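ThiJ/pfpI family protein (Bacillus anthracis, PDB 3EFE) is of undetermined function but belongs to the DJ-1/PfpI family, whose members include chaperones, proteases and other hydrolases. Local coordinates at residues 124-132 and 155-166; 169-177 and 188-196. One frame throughout, in Å; residues are numbered along the deposited sequence.

Contact 1: 124-132 and 155-166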
# COMPACT_ATOMS: atom_id res chain seq x y z
N LEU D 124 24.44 8.84 -1.74
CA LEU D 124 24.32 8.71 -0.25
C LEU D 124 25.70 8.80 0.49
O LEU D 124 25.86 8.51 1.70
CB LEU D 124 23.62 7.37 0.09
CG LEU D 124 22.30 6.95 -0.59
CD1 LEU D 124 21.79 5.68 0.05
CD2 LEU D 124 21.17 8.02 -0.53
N ASP D 125 26.72 9.15 -0.28
CA ASP D 125 28.09 9.17 0.23
C ASP D 125 28.24 10.22 1.26
O ASP D 125 29.03 10.01 2.15
CB ASP D 125 29.11 9.41 -0.89
CG ASP D 125 29.40 8.16 -1.69
OD1 ASP D 125 28.76 7.14 -1.38
OD2 ASP D 125 30.24 8.19 -2.62
N THR D 126 27.47 11.32 1.16
CA THR D 126 27.58 12.40 2.15
C THR D 126 26.22 12.93 2.62
O THR D 126 26.11 14.07 3.10
CB THR D 126 28.53 13.54 1.65
OG1 THR D 126 28.34 13.76 0.24
CG2 THR D 126 30.04 13.17 1.91
N ARG D 127 25.19 12.08 2.53
CA ARG D 127 23.88 12.40 3.15
C ARG D 127 23.51 11.34 4.20
O ARG D 127 23.83 10.17 4.01
CB ARG D 127 22.82 12.47 2.07
CG ARG D 127 23.14 13.43 1.00
CD ARG D 127 22.17 13.31 -0.12
NE ARG D 127 21.81 14.63 -0.63
CZ ARG D 127 22.17 15.10 -1.82
NH1 ARG D 127 21.79 16.36 -2.13
NH2 ARG D 127 22.87 14.34 -2.71
N LYS D 128 22.85 11.75 5.29
CA LYS D 128 22.30 10.77 6.23
C LYS D 128 21.27 9.92 5.48
O LYS D 128 20.52 10.40 4.62
CB LYS D 128 21.62 11.40 7.45
CG LYS D 128 22.46 12.41 8.30
CD LYS D 128 21.67 13.72 8.82
CE LYS D 128 20.15 13.57 9.21
NZ LYS D 128 19.83 12.52 10.26
N HIS D 129 21.25 8.62 5.76
CA HIS D 129 20.37 7.72 5.04
C HIS D 129 20.26 6.42 5.78
O HIS D 129 21.07 6.09 6.66
CB HIS D 129 20.91 7.47 3.66
CG HIS D 129 22.28 6.87 3.66
ND1 HIS D 129 22.50 5.51 3.64
CD2 HIS D 129 23.50 7.45 3.72
CE1 HIS D 129 23.80 5.28 3.65
NE2 HIS D 129 24.43 6.44 3.71
N THR D 130 19.23 5.68 5.43
CA THR D 130 19.11 4.29 5.81
C THR D 130 18.84 3.41 4.56
O THR D 130 18.83 3.87 3.42
CB THR D 130 18.09 4.17 6.93
OG1 THR D 130 18.30 2.94 7.60
CG2 THR D 130 16.63 4.30 6.44
N SER D 131 18.70 2.12 4.77
CA SER D 131 18.40 1.14 3.71
C SER D 131 17.86 -0.06 4.43
O SER D 131 17.74 -0.04 5.62
CB SER D 131 19.61 0.79 2.84
OG SER D 131 20.59 0.00 3.51
N ASN D 132 17.51 -1.09 3.70
CA ASN D 132 17.09 -2.32 4.34
C ASN D 132 18.13 -2.89 5.27
O ASN D 132 17.81 -3.33 6.34
CB ASN D 132 16.65 -3.34 3.27
CG ASN D 132 15.32 -2.94 2.63
OD1 ASN D 132 14.43 -2.40 3.31
ND2 ASN D 132 15.16 -3.23 1.31
N ALA D 155 13.34 5.05 8.80
CA ALA D 155 13.21 6.20 7.91
C ALA D 155 14.09 7.34 8.44
O ALA D 155 14.16 7.60 9.66
CB ALA D 155 11.67 6.67 7.74
N VAL D 156 14.76 8.02 7.50
CA VAL D 156 15.75 9.05 7.80
C VAL D 156 15.51 10.18 6.80
O VAL D 156 15.28 9.95 5.59
CB VAL D 156 17.25 8.51 7.58
CG1 VAL D 156 18.30 9.64 7.58
CG2 VAL D 156 17.64 7.33 8.55
N SER D 157 15.63 11.41 7.30
CA SER D 157 15.44 12.63 6.49
C SER D 157 16.64 13.57 6.62
O SER D 157 17.05 13.83 7.71
CB SER D 157 14.16 13.38 6.91
OG SER D 157 13.84 14.35 5.92
N ASP D 158 17.16 14.02 5.47
CA ASP D 158 18.32 14.89 5.33
C ASP D 158 18.16 15.89 4.18
O ASP D 158 18.32 15.53 3.01
CB ASP D 158 19.62 14.10 5.08
CG ASP D 158 20.88 14.97 5.20
OD1 ASP D 158 20.84 16.01 5.98
OD2 ASP D 158 21.91 14.63 4.55
N ALA D 159 17.95 17.16 4.53
CA ALA D 159 17.74 18.20 3.53
C ALA D 159 16.64 17.59 2.66
O ALA D 159 15.62 17.19 3.21
CB ALA D 159 19.06 18.54 2.74
N ASN D 160 16.87 17.46 1.34
CA ASN D 160 15.81 17.16 0.37
C ASN D 160 15.83 15.68 -0.08
O ASN D 160 15.43 15.37 -1.21
CB ASN D 160 15.96 18.08 -0.86
CG ASN D 160 17.26 17.82 -1.65
OD1 ASN D 160 18.35 17.71 -1.05
ND2 ASN D 160 17.14 17.73 -2.98
N LEU D 161 16.35 14.81 0.80
CA LEU D 161 16.35 13.37 0.56
C LEU D 161 15.70 12.65 1.75
O LEU D 161 16.03 12.90 2.91
CB LEU D 161 17.77 12.85 0.38
CG LEU D 161 17.91 11.32 0.27
CD1 LEU D 161 17.63 10.83 -1.17
CD2 LEU D 161 19.29 10.91 0.76
N VAL D 162 14.76 11.76 1.45
CA VAL D 162 14.22 10.84 2.44
C VAL D 162 14.49 9.41 1.94
O VAL D 162 14.22 9.08 0.79
CB VAL D 162 12.68 11.10 2.72
CG1 VAL D 162 12.16 10.16 3.74
CG2 VAL D 162 12.45 12.55 3.17
N THR D 163 15.10 8.59 2.79
CA THR D 163 15.30 7.14 2.53
C THR D 163 14.61 6.32 3.65
O THR D 163 14.41 6.78 4.78
CB THR D 163 16.75 6.78 2.49
OG1 THR D 163 17.38 7.37 3.62
CG2 THR D 163 17.39 7.24 1.18
N ALA D 164 14.24 5.10 3.31
CA ALA D 164 13.60 4.27 4.30
C ALA D 164 13.79 2.81 3.96
O ALA D 164 13.96 2.44 2.80
CB ALA D 164 12.07 4.58 4.38
N SER D 165 13.68 1.98 4.96
CA SER D 165 13.46 0.58 4.75
C SER D 165 12.08 0.24 4.13
O SER D 165 11.14 0.91 4.44
CB SER D 165 13.61 -0.16 6.09
OG SER D 165 13.69 -1.54 5.83
N GLY D 166 11.99 -0.87 3.36
CA GLY D 166 10.79 -1.41 2.79
C GLY D 166 9.75 -1.86 3.78
O GLY D 166 8.52 -1.79 3.50
O HOH W 1 17.83 10.07 3.78

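Contact 2: 169-177 and 188-196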
# COMPACT_ATOMS: atom_id res chain seq x y z
N PRO D 169 6.81 1.62 5.50
CA PRO D 169 6.08 2.59 4.66
C PRO D 169 5.36 3.77 5.37
O PRO D 169 5.20 4.85 4.76
CB PRO D 169 5.10 1.73 3.88
CG PRO D 169 5.06 0.42 4.55
CD PRO D 169 6.21 0.27 5.44
N LEU D 170 4.89 3.57 6.60
CA LEU D 170 4.20 4.64 7.37
C LEU D 170 5.17 5.68 7.79
O LEU D 170 4.86 6.89 7.75
CB LEU D 170 3.64 4.12 8.68
CG LEU D 170 2.16 3.95 9.01
CD1 LEU D 170 1.95 3.71 10.55
CD2 LEU D 170 1.35 5.15 8.49
N GLU D 171 6.32 5.21 8.31
CA GLU D 171 7.42 6.08 8.69
C GLU D 171 7.97 6.86 7.47
O GLU D 171 8.26 8.06 7.58
CB GLU D 171 8.60 5.26 9.32
CG GLU D 171 8.36 4.85 10.70
CD GLU D 171 7.40 3.68 10.82
OE1 GLU D 171 7.11 2.92 9.81
OE2 GLU D 171 6.96 3.52 11.99
N PHE D 172 8.17 6.14 6.36
CA PHE D 172 8.51 6.72 5.07
C PHE D 172 7.53 7.84 4.71
O PHE D 172 7.94 8.95 4.39
CB PHE D 172 8.57 5.64 4.01
CG PHE D 172 8.92 6.13 2.59
CD1 PHE D 172 10.15 6.75 2.33
CD2 PHE D 172 8.05 5.94 1.54
CE1 PHE D 172 10.48 7.13 1.05
CE2 PHE D 172 8.36 6.37 0.25
CZ PHE D 172 9.61 6.89 -0.01
N ALA D 173 6.25 7.55 4.79
CA ALA D 173 5.16 8.48 4.38
C ALA D 173 5.14 9.70 5.31
O ALA D 173 5.00 10.82 4.88
CB ALA D 173 3.79 7.76 4.38
N MET D 174 5.35 9.43 6.59
CA MET D 174 5.40 10.45 7.60
C MET D 174 6.51 11.43 7.38
O MET D 174 6.31 12.61 7.52
CB MET D 174 5.51 9.79 8.99
CG MET D 174 5.18 10.77 10.16
SD MET D 174 6.60 11.07 11.16
CE MET D 174 7.75 11.86 10.10
N GLU D 175 7.70 10.94 7.08
CA GLU D 175 8.86 11.80 6.83
C GLU D 175 8.69 12.59 5.56
O GLU D 175 9.07 13.74 5.55
CB GLU D 175 10.20 10.95 6.74
CG GLU D 175 10.67 10.23 8.05
CD GLU D 175 11.04 11.19 9.16
OE1 GLU D 175 11.10 12.42 8.89
OE2 GLU D 175 11.23 10.73 10.32
N VAL D 176 8.16 12.01 4.49
CA VAL D 176 7.94 12.79 3.25
C VAL D 176 6.94 13.87 3.51
O VAL D 176 7.16 15.03 3.14
CB VAL D 176 7.47 11.93 2.05
CG1 VAL D 176 7.19 12.80 0.82
CG2 VAL D 176 8.50 10.95 1.74
N LEU D 177 5.88 13.51 4.21
CA LEU D 177 4.73 14.39 4.45
C LEU D 177 5.18 15.63 5.23
O LEU D 177 4.77 16.74 4.92
CB LEU D 177 3.62 13.64 5.20
CG LEU D 177 2.36 13.11 4.47
CD1 LEU D 177 2.26 13.30 2.95
CD2 LEU D 177 2.00 11.72 4.88
N LEU D 188 -0.09 15.38 11.61
CA LEU D 188 0.87 14.35 11.20
C LEU D 188 1.17 13.35 12.29
O LEU D 188 1.31 12.14 12.03
CB LEU D 188 2.17 14.97 10.67
CG LEU D 188 3.16 14.06 9.94
CD1 LEU D 188 2.66 13.62 8.60
CD2 LEU D 188 4.52 14.68 9.81
N HIS D 189 1.29 13.83 13.52
CA HIS D 189 1.47 12.94 14.70
C HIS D 189 0.28 12.01 15.04
O HIS D 189 0.46 10.83 15.34
CB HIS D 189 1.96 13.72 15.94
CG HIS D 189 3.35 14.26 15.78
ND1 HIS D 189 4.37 13.53 15.18
CD2 HIS D 189 3.90 15.45 16.12
CE1 HIS D 189 5.47 14.26 15.14
NE2 HIS D 189 5.22 15.42 15.72
N SER D 190 -0.92 12.56 15.02
CA SER D 190 -2.11 11.78 15.26
C SER D 190 -2.42 10.79 14.11
O SER D 190 -2.88 9.68 14.36
CB SER D 190 -3.28 12.74 15.51
OG SER D 190 -3.47 13.58 14.38
N TRP D 191 -2.17 11.22 12.87
CA TRP D 191 -2.26 10.37 11.68
C TRP D 191 -1.26 9.19 11.83
O TRP D 191 -1.60 8.04 11.71
CB TRP D 191 -1.94 11.16 10.41
CG TRP D 191 -1.95 10.33 9.21
CD1 TRP D 191 -3.04 9.93 8.51
CD2 TRP D 191 -0.83 9.71 8.55
NE1 TRP D 191 -2.70 9.12 7.48
CE2 TRP D 191 -1.34 8.99 7.46
CE3 TRP D 191 0.55 9.68 8.79
CZ2 TRP D 191 -0.52 8.25 6.59
CZ3 TRP D 191 1.35 8.98 7.93
CH2 TRP D 191 0.82 8.27 6.84
N TYR D 192 -0.03 9.50 12.15
CA TYR D 192 1.00 8.50 12.36
C TYR D 192 0.58 7.57 13.45
O TYR D 192 0.63 6.37 13.28
CB TYR D 192 2.35 9.12 12.72
CG TYR D 192 3.38 8.04 12.99
CD1 TYR D 192 3.80 7.19 11.98
CD2 TYR D 192 3.88 7.84 14.28
CE1 TYR D 192 4.70 6.19 12.24
CE2 TYR D 192 4.79 6.82 14.54
CZ TYR D 192 5.19 6.01 13.52
OH TYR D 192 6.12 5.06 13.79
N ASN D 193 0.18 8.11 14.58
CA ASN D 193 -0.19 7.28 15.74
C ASN D 193 -1.41 6.41 15.56
O ASN D 193 -1.45 5.33 16.10
CB ASN D 193 -0.38 8.12 17.02
CG ASN D 193 0.94 8.65 17.61
OD1 ASN D 193 2.01 8.09 17.43
ND2 ASN D 193 0.82 9.72 18.35
N LEU D 194 -2.41 6.89 14.82
CA LEU D 194 -3.64 6.12 14.54
C LEU D 194 -3.27 4.89 13.70
O LEU D 194 -3.62 3.76 14.03
CB LEU D 194 -4.67 6.98 13.81
CG LEU D 194 -5.94 6.32 13.29
CD1 LEU D 194 -6.81 5.79 14.44
CD2 LEU D 194 -6.69 7.26 12.32
N ASN D 195 -2.56 5.13 12.61
CA ASN D 195 -2.16 4.08 11.73
C ASN D 195 -1.23 3.05 12.40
O ASN D 195 -1.37 1.88 12.19
CB ASN D 195 -1.55 4.68 10.45
CG ASN D 195 -2.59 5.23 9.51
OD1 ASN D 195 -3.20 4.47 8.78
ND2 ASN D 195 -2.81 6.53 9.51
N LYS D 196 -0.31 3.50 13.24
CA LYS D 196 0.67 2.65 13.91
C LYS D 196 0.03 1.84 15.06
O LYS D 196 0.24 0.63 15.23
CB LYS D 196 1.76 3.55 14.46
CG LYS D 196 3.07 2.85 14.91
CD LYS D 196 3.85 2.22 13.70
CE LYS D 196 5.12 1.56 14.16
NZ LYS D 196 5.83 0.84 13.04

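Contact 1: 124-132 and 155-166
Two flat groups, the carboxylate of Asp158 and the amide of Asn132, grip opposite ends of this contact. Asp158 OD2 takes Lys128 N at 3.1 Å from above its carboxylate plane, 53° out of it. Asn132 uses the plane of its amide: OD1 accepts Ser165 OG at 2.8 Å, and Gly166 N in a nearly straight bond of 2.9 Å, two donors that fix the rotation of the amide. The His129 ring carries Leu124 CB over one face, 3.6 Å above the plane toward the rim; its NE2 bonds to Gly146 O, and the ring meets that of Tyr150 with planes at about 85°.

Between these ends Thr163 provides the central polar link. Its OG1, set between the backbone N and the carbonyl carbon (chi1 48°), accepts Thr130 N at 3.1 Å. A water joins the same hydroxyl to Lys128 O, 2.8 Å from the water, and to Val156 O, tying the loop to both strands. Apolar branches fill in alongside: Val156 turns CG1 to the Lys128–His129 peptide and CG2 to Thr130 CB at 3.6 Å, while Leu124 and Leu161 cross at about a right angle through their CD2 methyls, 3.7 Å apart.

Most of segment 155-166 is a beta-hairpin whose two-residue loop is a type II' turn from Asp158 to Leu161. Loop 124-132 packs across both strands, at the edge of the mostly parallel DJ-1/PfpI sheet; only its Asn132 end lies beside Cys112, at the strand-to-helix turn that forms the nucleophile elbow in relatives and probably does so here.

Contact 2: 169-177 and 188-196
Leu170 and Trp191 meet in an antiparallel helix pair in which helix 185-197 packs on the outer side of helix 169-179, itself laid against the central sheet; the axes of segments 169-177 and 188-196 lie 10.6 Å apart and 173° from parallel.

The apolar packing is knobs-into-holes at one point: Leu170 sits among Trp191, Tyr192, Asn195 and Lys196. Its CD2 approaches Trp191 CH2 to 3.6 Å, while CD1 turns to the Lys196 backbone. Around the indole, Leu177 CD2 lies over one face and Ala173 CB stands at the edge. Farther along, Leu188 CD1 nestles against Leu177 CB at 3.5 Å, and Met174 crosses Leu188 at about a right angle.

A single Met-aromatic contact adds to this. Met174 SD lies at a distance above the Tyr192 ring, 5.1 Å from its centroid and 23° off the normal, reached through a chain bent at its second and third torsions.

The polar interactions gather on Glu171 OE2, which has two donors. Tyr192 OH meets it from the anti side at a short 2.5 Å, with Glu171 OE2 near the ring plane, at the edge of the phenol. Lys196 NZ comes on the syn side at 3.1 Å as a salt bridge, and this pair would probably help keep the carboxylate ionised. Glu171 and Lys196 also pack against His198 of the second subunit.

Within the 188-196 helix, Asn195 folds its amide back: ND2 lies above the Trp191 ring toward its rim and donates to Trp191 O at 2.9 Å, arriving on the opposite face of that carbonyl plane from Asn195 N.

Following the chain, strand 107-111 leads through Cys112 and helix 113-119 into the loop 124-132. Contact 1 then closes a loop of 22 residues containing helix 134-140 by bringing that segment onto the hairpin 155-164. Contact 2 opens after contact 1 has ended: helix 169-179 follows strand 161-164, and a short turn of residues 180-184 sends the chain back as helix 185-197, so contact 2 closes a loop of only 10 residues between its segments. The two therefore lie in series, neither nested nor crossed, their centres about 16 Å apart. Helix 169-179 joins them, laying Phe172 against Ala164 and Glu175 against Val162 and Ala155. The result is a layered path from loop to edge hairpin to helix to outer helix.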